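Local coordinates for protein glycoside Hydrolase (Bacteroides uniformis, PDB 5T99) that probably hydrolyses terminal beta-galactosidic bonds of agarose-derived sugars as a family 2 glycoside hydrolase, and binds the inhibitor galacto-isofagomine in its barrel pocket, at residues A[125-130]-A[389-394]; A[372-377]-A[383-388]. All blocks are in the same frame, centred on the assembly; numbering follows the deposited sequence.

Contact 1: A[125-130]-A[389-394]; sequences EHPYGY and DEWSKK
Residues 125-130 carry the last two residues of strand 121-126 into an irregular turn that faces, through Trp391, the first turns of helix 388-403, a helix kinked where the amides of Lys393 and Lys394 lack bonds to the preceding turn. On the helix side Trp391 alone makes the contact. Its CG stands anti to the carbonyl carbon (chi1 -73°), which sends the indole out from the helix to the end of the strand. The pyrrolidine of Pro127 comes from the opposite direction and lies over one face of the indole: CG sits 3.7 Å from the centroid of the five-membered ring of Trp391, only 16° off its normal, a CH-pi contact, while Pro127 CD lies 3.4 Å from Trp391 CZ2, over the same face but toward the rim. The far end of the indole meets the strand backbone, with Trp391 CH2 3.4 Å from Glu125 O; the Glu125 carboxylate is salt-bridged to Lys122. His126 adds an oblique aromatic contact; its ring plane is turned 75° from that of the indole, and ND1 lies 3.9 Å from Trp391 CZ3. This imidazole is also engaged elsewhere, NE2 bonding to Thr131 OG1 and the ring stacking with Phe133. Backbone bonds tie His126 to Ala114, which opens strand 114-118, and Pro127 to Glu113 just before it. Pro127 also touches Tyr387, so the indole of the barrel helix packs where strand 121-126, outermost in the six-stranded antiparallel sheet of the sugar-binding domain, runs out into its loop.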
loop_
_atom_site.group_PDB
_atom_site.type_symbol
_atom_site.label_atom_id
_atom_site.label_comp_id
_atom_site.label_asym_id
_atom_site.label_seq_id
_atom_site.Cartn_x
_atom_site.Cartn_y
_atom_site.Cartn_z
ATOM N N GLU A 125 -10.337 23.205 -7.291
ATOM C CA GLU A 125 -11.470 22.299 -7.307
ATOM C C GLU A 125 -11.007 20.967 -7.871
ATOM O O GLU A 125 -10.579 20.905 -9.014
ATOM C CB GLU A 125 -12.606 22.882 -8.149
ATOM C CG GLU A 125 -13.848 21.999 -8.207
ATOM C CD GLU A 125 -15.078 22.737 -8.688
ATOM O OE1 GLU A 125 -15.662 22.325 -9.707
ATOM O OE2 GLU A 125 -15.467 23.731 -8.049
ATOM N N HIS A 126 -11.100 19.906 -7.077
ATOM C CA HIS A 126 -10.496 18.624 -7.443
ATOM C C HIS A 126 -11.369 17.430 -7.039
ATOM O O HIS A 126 -11.445 17.090 -5.856
ATOM C CB HIS A 126 -9.100 18.520 -6.813
ATOM C CG HIS A 126 -8.270 17.428 -7.394
ATOM N ND1 HIS A 126 -7.473 17.608 -8.502
ATOM C CD2 HIS A 126 -8.150 16.126 -7.051
ATOM C CE1 HIS A 126 -6.884 16.466 -8.808
ATOM N NE2 HIS A 126 -7.275 15.551 -7.938
ATOM N N PRO A 127 -12.035 16.789 -8.021
ATOM C CA PRO A 127 -12.926 15.684 -7.663
ATOM C C PRO A 127 -12.242 14.379 -7.214
ATOM O O PRO A 127 -12.706 13.777 -6.259
ATOM C CB PRO A 127 -13.764 15.467 -8.939
ATOM C CG PRO A 127 -12.996 16.094 -10.044
ATOM C CD PRO A 127 -12.149 17.164 -9.448
ATOM N N TYR A 128 -11.175 13.943 -7.890
ATOM C CA TYR A 128 -10.613 12.593 -7.672
ATOM C C TYR A 128 -9.686 12.555 -6.459
ATOM O O TYR A 128 -8.658 13.227 -6.426
ATOM C CB TYR A 128 -9.871 12.126 -8.918
ATOM C CG TYR A 128 -9.538 10.643 -8.988
ATOM C CD1 TYR A 128 -10.474 9.666 -8.637
ATOM C CD2 TYR A 128 -8.287 10.211 -9.458
ATOM C CE1 TYR A 128 -10.171 8.315 -8.722
ATOM C CE2 TYR A 128 -7.978 8.861 -9.544
ATOM C CZ TYR A 128 -8.924 7.917 -9.180
ATOM O OH TYR A 128 -8.642 6.578 -9.267
ATOM N N GLY A 129 -10.036 11.752 -5.466
ATOM C CA GLY A 129 -9.337 11.802 -4.190
ATOM C C GLY A 129 -7.958 11.175 -4.099
ATOM O O GLY A 129 -7.283 11.355 -3.085
ATOM N N TYR A 130 -7.538 10.457 -5.143
ATOM C CA TYR A 130 -6.274 9.740 -5.147
ATOM C C TYR A 130 -5.131 10.442 -5.878
ATOM O O TYR A 130 -3.975 10.058 -5.695
ATOM C CB TYR A 130 -6.478 8.364 -5.758
ATOM C CG TYR A 130 -7.442 7.490 -4.988
ATOM C CD1 TYR A 130 -7.058 6.881 -3.796
ATOM C CD2 TYR A 130 -8.733 7.265 -5.454
ATOM C CE1 TYR A 130 -7.946 6.079 -3.086
ATOM C CE2 TYR A 130 -9.620 6.463 -4.760
ATOM C CZ TYR A 130 -9.227 5.865 -3.578
ATOM O OH TYR A 130 -10.105 5.054 -2.886
ATOM N N ASP A 389 -14.304 12.271 -18.851
ATOM C CA ASP A 389 -14.102 13.118 -20.030
ATOM C C ASP A 389 -13.301 14.395 -19.719
ATOM O O ASP A 389 -12.377 14.742 -20.453
ATOM C CB ASP A 389 -15.443 13.462 -20.689
ATOM C CG ASP A 389 -15.944 12.358 -21.607
ATOM O OD1 ASP A 389 -16.899 12.620 -22.376
ATOM O OD2 ASP A 389 -15.391 11.232 -21.561
ATOM N N GLU A 390 -13.650 15.073 -18.628
ATOM C CA GLU A 390 -12.973 16.308 -18.223
ATOM C C GLU A 390 -11.604 16.072 -17.559
ATOM O O GLU A 390 -10.685 16.854 -17.776
ATOM C CB GLU A 390 -13.882 17.119 -17.289
ATOM C CG GLU A 390 -13.399 18.541 -16.960
ATOM C CD GLU A 390 -14.275 19.277 -15.934
ATOM O OE1 GLU A 390 -15.435 18.853 -15.679
ATOM O OE2 GLU A 390 -13.793 20.294 -15.377
ATOM N N TRP A 391 -11.470 15.002 -16.767
ATOM C CA TRP A 391 -10.329 14.821 -15.856
ATOM C C TRP A 391 -9.336 13.686 -16.159
ATOM O O TRP A 391 -8.219 13.703 -15.616
ATOM C CB TRP A 391 -10.851 14.646 -14.432
ATOM C CG TRP A 391 -11.355 15.906 -13.855
ATOM C CD1 TRP A 391 -12.640 16.378 -13.891
ATOM C CD2 TRP A 391 -10.585 16.884 -13.156
ATOM N NE1 TRP A 391 -12.716 17.585 -13.245
ATOM C CE2 TRP A 391 -11.473 17.923 -12.781
ATOM C CE3 TRP A 391 -9.232 16.982 -12.797
ATOM C CZ2 TRP A 391 -11.046 19.060 -12.063
ATOM C CZ3 TRP A 391 -8.802 18.114 -12.084
ATOM C CH2 TRP A 391 -9.710 19.140 -11.731
ATOM N N SER A 392 -9.711 12.724 -17.007
ATOM C CA SER A 392 -8.890 11.507 -17.198
ATOM C C SER A 392 -7.464 11.795 -17.639
ATOM O O SER A 392 -6.529 11.225 -17.079
ATOM C CB SER A 392 -9.534 10.527 -18.190
ATOM O OG SER A 392 -9.761 11.130 -19.447
ATOM N N LYS A 393 -7.305 12.672 -18.630
ATOM C CA LYS A 393 -5.964 13.058 -19.081
ATOM C C LYS A 393 -5.189 13.755 -17.970
ATOM O O LYS A 393 -4.020 13.438 -17.746
ATOM C CB LYS A 393 -5.974 13.937 -20.349
ATOM C CG LYS A 393 -4.565 14.314 -20.814
ATOM C CD LYS A 393 -4.517 15.216 -22.035
ATOM C CE LYS A 393 -4.784 14.462 -23.313
ATOM N NZ LYS A 393 -4.161 15.140 -24.480
ATOM N N LYS A 394 -5.835 14.708 -17.301
ATOM C CA LYS A 394 -5.184 15.452 -16.225
ATOM C C LYS A 394 -4.748 14.537 -15.068
ATOM O O LYS A 394 -3.637 14.693 -14.543
ATOM C CB LYS A 394 -6.073 16.578 -15.679
ATOM C CG LYS A 394 -6.252 17.772 -16.603
ATOM C CD LYS A 394 -6.422 19.078 -15.813
ATOM C CE LYS A 394 -5.058 19.654 -15.397
ATOM N NZ LYS A 394 -5.131 20.628 -14.264
#

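Contact 2: A[372-377]-A[383-388]; sequences FDEWTK and GYHLYF
The rings of Phe372 and Tyr384 lie nearly parallel, their planes 15° apart, but are slid so far that they barely overlap; Tyr384 CE2 lies over a face of the Phe372 ring, 3.2 Å from Phe372 CE1, and Glu374 O lies at the edge of the tyrosine ring. The phenyl ring of Phe388 has one face covered by Trp375 CB, 4.0 Å from its centroid in a CH-pi contact, and by the backbone N of Thr376. Thr376 CG2 also reaches Phe388 CD2, at 3.5 Å. The indole of Trp375 runs alongside Phe388 in the same direction, the two planes oblique to each other, and its NE1 is bonded to Ile414 O. At the edge of the His385 imidazole, in the ring plane, sits Glu374 OE2, with the carboxylate plane turned 36° against the ring. This single oxygen takes two bonds: from His385 ND1 at 2.7 Å, met nearly end-on to the C-O bond, and, through its anti lone pair, from the backbone His385 N at 3.1 Å. CG of His385 lies between its backbone N and carbonyl carbon (chi1 81°), folding the imidazole back so that ring and amide grip the same oxygen. Glu374 OE1 accepts from Lys379 N, joining the linking residues to this clasp. Beside it, Trp375 O receives a CA-H...O contact from His385 CA, 3.1 Å away. The whole is a beta-alpha loop of the TIM barrel, between strand 366-370 and helix 388-403, that doubles back with a His-carboxylate hydrogen bond among the ties between its arms; its Asp373 bonds Arg161 and Asn416, both of the galacto-isofagomine pocket.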
loop_
_atom_site.group_PDB
_atom_site.type_symbol
_atom_site.label_atom_id
_atom_site.label_comp_id
_atom_site.label_asym_id
_atom_site.label_seq_id
_atom_site.Cartn_x
_atom_site.Cartn_y
_atom_site.Cartn_z
ATOM N N PHE A 372 -7.154 3.949 -12.312
ATOM C CA PHE A 372 -8.622 4.026 -12.297
ATOM C C PHE A 372 -9.286 2.669 -12.154
ATOM O O PHE A 372 -8.738 1.644 -12.574
ATOM C CB PHE A 372 -9.162 4.644 -13.598
ATOM C CG PHE A 372 -8.541 5.963 -13.967
ATOM C CD1 PHE A 372 -8.644 7.051 -13.122
ATOM C CD2 PHE A 372 -7.868 6.115 -15.174
ATOM C CE1 PHE A 372 -8.070 8.270 -13.460
ATOM C CE2 PHE A 372 -7.295 7.327 -15.523
ATOM C CZ PHE A 372 -7.395 8.414 -14.666
ATOM N N ASP A 373 -10.491 2.684 -11.590
ATOM C CA ASP A 373 -11.342 1.489 -11.463
ATOM C C ASP A 373 -12.495 1.466 -12.478
ATOM O O ASP A 373 -13.096 0.413 -12.707
ATOM C CB ASP A 373 -11.887 1.388 -10.034
ATOM C CG ASP A 373 -12.727 0.152 -9.811
ATOM O OD1 ASP A 373 -12.228 -0.970 -10.068
ATOM O OD2 ASP A 373 -13.896 0.304 -9.385
ATOM N N GLU A 374 -12.813 2.610 -13.076
ATOM C CA GLU A 374 -13.778 2.663 -14.194
ATOM C C GLU A 374 -13.436 3.827 -15.124
ATOM O O GLU A 374 -12.767 4.766 -14.707
ATOM C CB GLU A 374 -15.217 2.792 -13.668
ATOM C CG GLU A 374 -15.487 4.065 -12.881
ATOM C CD GLU A 374 -16.906 4.145 -12.332
ATOM O OE1 GLU A 374 -17.350 3.196 -11.676
ATOM O OE2 GLU A 374 -17.571 5.172 -12.536
ATOM N N TRP A 375 -13.893 3.759 -16.374
ATOM C CA TRP A 375 -13.566 4.789 -17.355
ATOM C C TRP A 375 -14.798 5.615 -17.690
ATOM O O TRP A 375 -15.180 6.436 -16.874
ATOM C CB TRP A 375 -12.902 4.191 -18.594
ATOM C CG TRP A 375 -11.589 3.535 -18.351
ATOM C CD1 TRP A 375 -10.763 3.696 -17.273
ATOM C CD2 TRP A 375 -10.928 2.623 -19.233
ATOM N NE1 TRP A 375 -9.636 2.927 -17.423
ATOM C CE2 TRP A 375 -9.707 2.260 -18.618
ATOM C CE3 TRP A 375 -11.248 2.077 -20.488
ATOM C CZ2 TRP A 375 -8.812 1.371 -19.206
ATOM C CZ3 TRP A 375 -10.356 1.202 -21.075
ATOM C CH2 TRP A 375 -9.148 0.854 -20.432
ATOM N N THR A 376 -15.411 5.417 -18.865
ATOM C CA THR A 376 -16.621 6.164 -19.240
ATOM C C THR A 376 -17.887 5.470 -18.760
ATOM O O THR A 376 -18.894 6.135 -18.583
ATOM C CB THR A 376 -16.741 6.407 -20.767
ATOM O OG1 THR A 376 -17.057 5.182 -21.450
ATOM C CG2 THR A 376 -15.448 7.013 -21.330
ATOM N N LYS A 377 -17.836 4.148 -18.578
ATOM C CA LYS A 377 -18.997 3.343 -18.153
ATOM C C LYS A 377 -18.959 3.103 -16.638
ATOM O O LYS A 377 -17.952 2.627 -16.105
ATOM C CB LYS A 377 -19.005 1.981 -18.858
ATOM C CG LYS A 377 -19.181 2.013 -20.371
ATOM C CD LYS A 377 -20.631 2.248 -20.785
ATOM C CE LYS A 377 -21.059 1.388 -21.983
ATOM N NZ LYS A 377 -20.511 1.908 -23.261
ATOM N N GLY A 383 -19.029 7.076 -9.349
ATOM C CA GLY A 383 -17.643 6.720 -9.631
ATOM C C GLY A 383 -16.952 7.683 -10.594
ATOM O O GLY A 383 -17.489 8.758 -10.935
ATOM N N TYR A 384 -15.755 7.289 -11.042
ATOM C CA TYR A 384 -14.900 8.177 -11.831
ATOM C C TYR A 384 -15.500 8.550 -13.205
ATOM O O TYR A 384 -15.148 9.587 -13.761
ATOM C CB TYR A 384 -13.481 7.585 -11.984
ATOM C CG TYR A 384 -12.474 8.586 -12.521
ATOM C CD1 TYR A 384 -12.119 9.705 -11.772
ATOM C CD2 TYR A 384 -11.891 8.430 -13.777
ATOM C CE1 TYR A 384 -11.213 10.639 -12.251
ATOM C CE2 TYR A 384 -10.986 9.371 -14.264
ATOM C CZ TYR A 384 -10.652 10.470 -13.494
ATOM O OH TYR A 384 -9.754 11.408 -13.938
ATOM N N HIS A 385 -16.422 7.739 -13.729
ATOM C CA HIS A 385 -17.115 8.055 -14.993
ATOM C C HIS A 385 -17.765 9.449 -15.049
ATOM O O HIS A 385 -17.925 10.009 -16.134
ATOM C CB HIS A 385 -18.169 6.990 -15.321
ATOM C CG HIS A 385 -19.458 7.178 -14.587
ATOM N ND1 HIS A 385 -19.678 6.668 -13.326
ATOM C CD2 HIS A 385 -20.586 7.850 -14.927
ATOM C CE1 HIS A 385 -20.882 7.019 -12.918
ATOM N NE2 HIS A 385 -21.461 7.726 -13.875
ATOM N N LEU A 386 -18.145 9.999 -13.899
ATOM C CA LEU A 386 -18.597 11.394 -13.828
ATOM C C LEU A 386 -17.543 12.405 -14.263
ATOM O O LEU A 386 -17.876 13.476 -14.758
ATOM C CB LEU A 386 -19.035 11.747 -12.406
ATOM C CG LEU A 386 -20.279 11.033 -11.871
ATOM C CD1 LEU A 386 -20.458 11.337 -10.385
ATOM C CD2 LEU A 386 -21.521 11.414 -12.674
ATOM N N TYR A 387 -16.275 12.068 -14.046
ATOM C CA TYR A 387 -15.161 12.976 -14.280
ATOM C C TYR A 387 -14.282 12.610 -15.462
ATOM O O TYR A 387 -13.454 13.435 -15.861
ATOM C CB TYR A 387 -14.317 13.046 -13.012
ATOM C CG TYR A 387 -15.179 13.288 -11.803
ATOM C CD1 TYR A 387 -15.836 14.506 -11.630
ATOM C CD2 TYR A 387 -15.388 12.282 -10.862
ATOM C CE1 TYR A 387 -16.655 14.723 -10.534
ATOM C CE2 TYR A 387 -16.197 12.494 -9.758
ATOM C CZ TYR A 387 -16.825 13.710 -9.606
ATOM O OH TYR A 387 -17.616 13.903 -8.516
ATOM N N PHE A 388 -14.488 11.418 -16.039
ATOM C CA PHE A 388 -13.564 10.845 -17.006
ATOM C C PHE A 388 -13.272 11.739 -18.206
ATOM O O PHE A 388 -12.106 11.935 -18.529
ATOM C CB PHE A 388 -14.027 9.470 -17.498
ATOM C CG PHE A 388 -12.989 8.736 -18.317
ATOM C CD1 PHE A 388 -12.049 7.902 -17.694
ATOM C CD2 PHE A 388 -12.937 8.879 -19.706
ATOM C CE1 PHE A 388 -11.084 7.219 -18.441
ATOM C CE2 PHE A 388 -11.980 8.200 -20.457
ATOM C CZ PHE A 388 -11.048 7.371 -19.823
#

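How the contacts relate
Contacts 1 and 2 lie about 10 Å apart, centre to centre, on one side of the chain's centre. Along the chain 125-130 comes first, in the sugar-binding domain; 372-377, 383-388 and 389-394 follow much later in the barrel domain, the last two consecutive across the start of helix 388-403. Contact 2 is thus local, within the loop after strand 366-370 and the first residue of that helix, whereas contact 1 joins two domains. They meet directly: Pro127 CB packs on Tyr387 CE1 at 3.4 Å, and Tyr128 adjoins Tyr384, whose hydroxyl bonds Asp395 on the shared helix. The loop that reaches pocket residues Arg161 and Asn416 through Asp373 is therefore continuous with the domain interface.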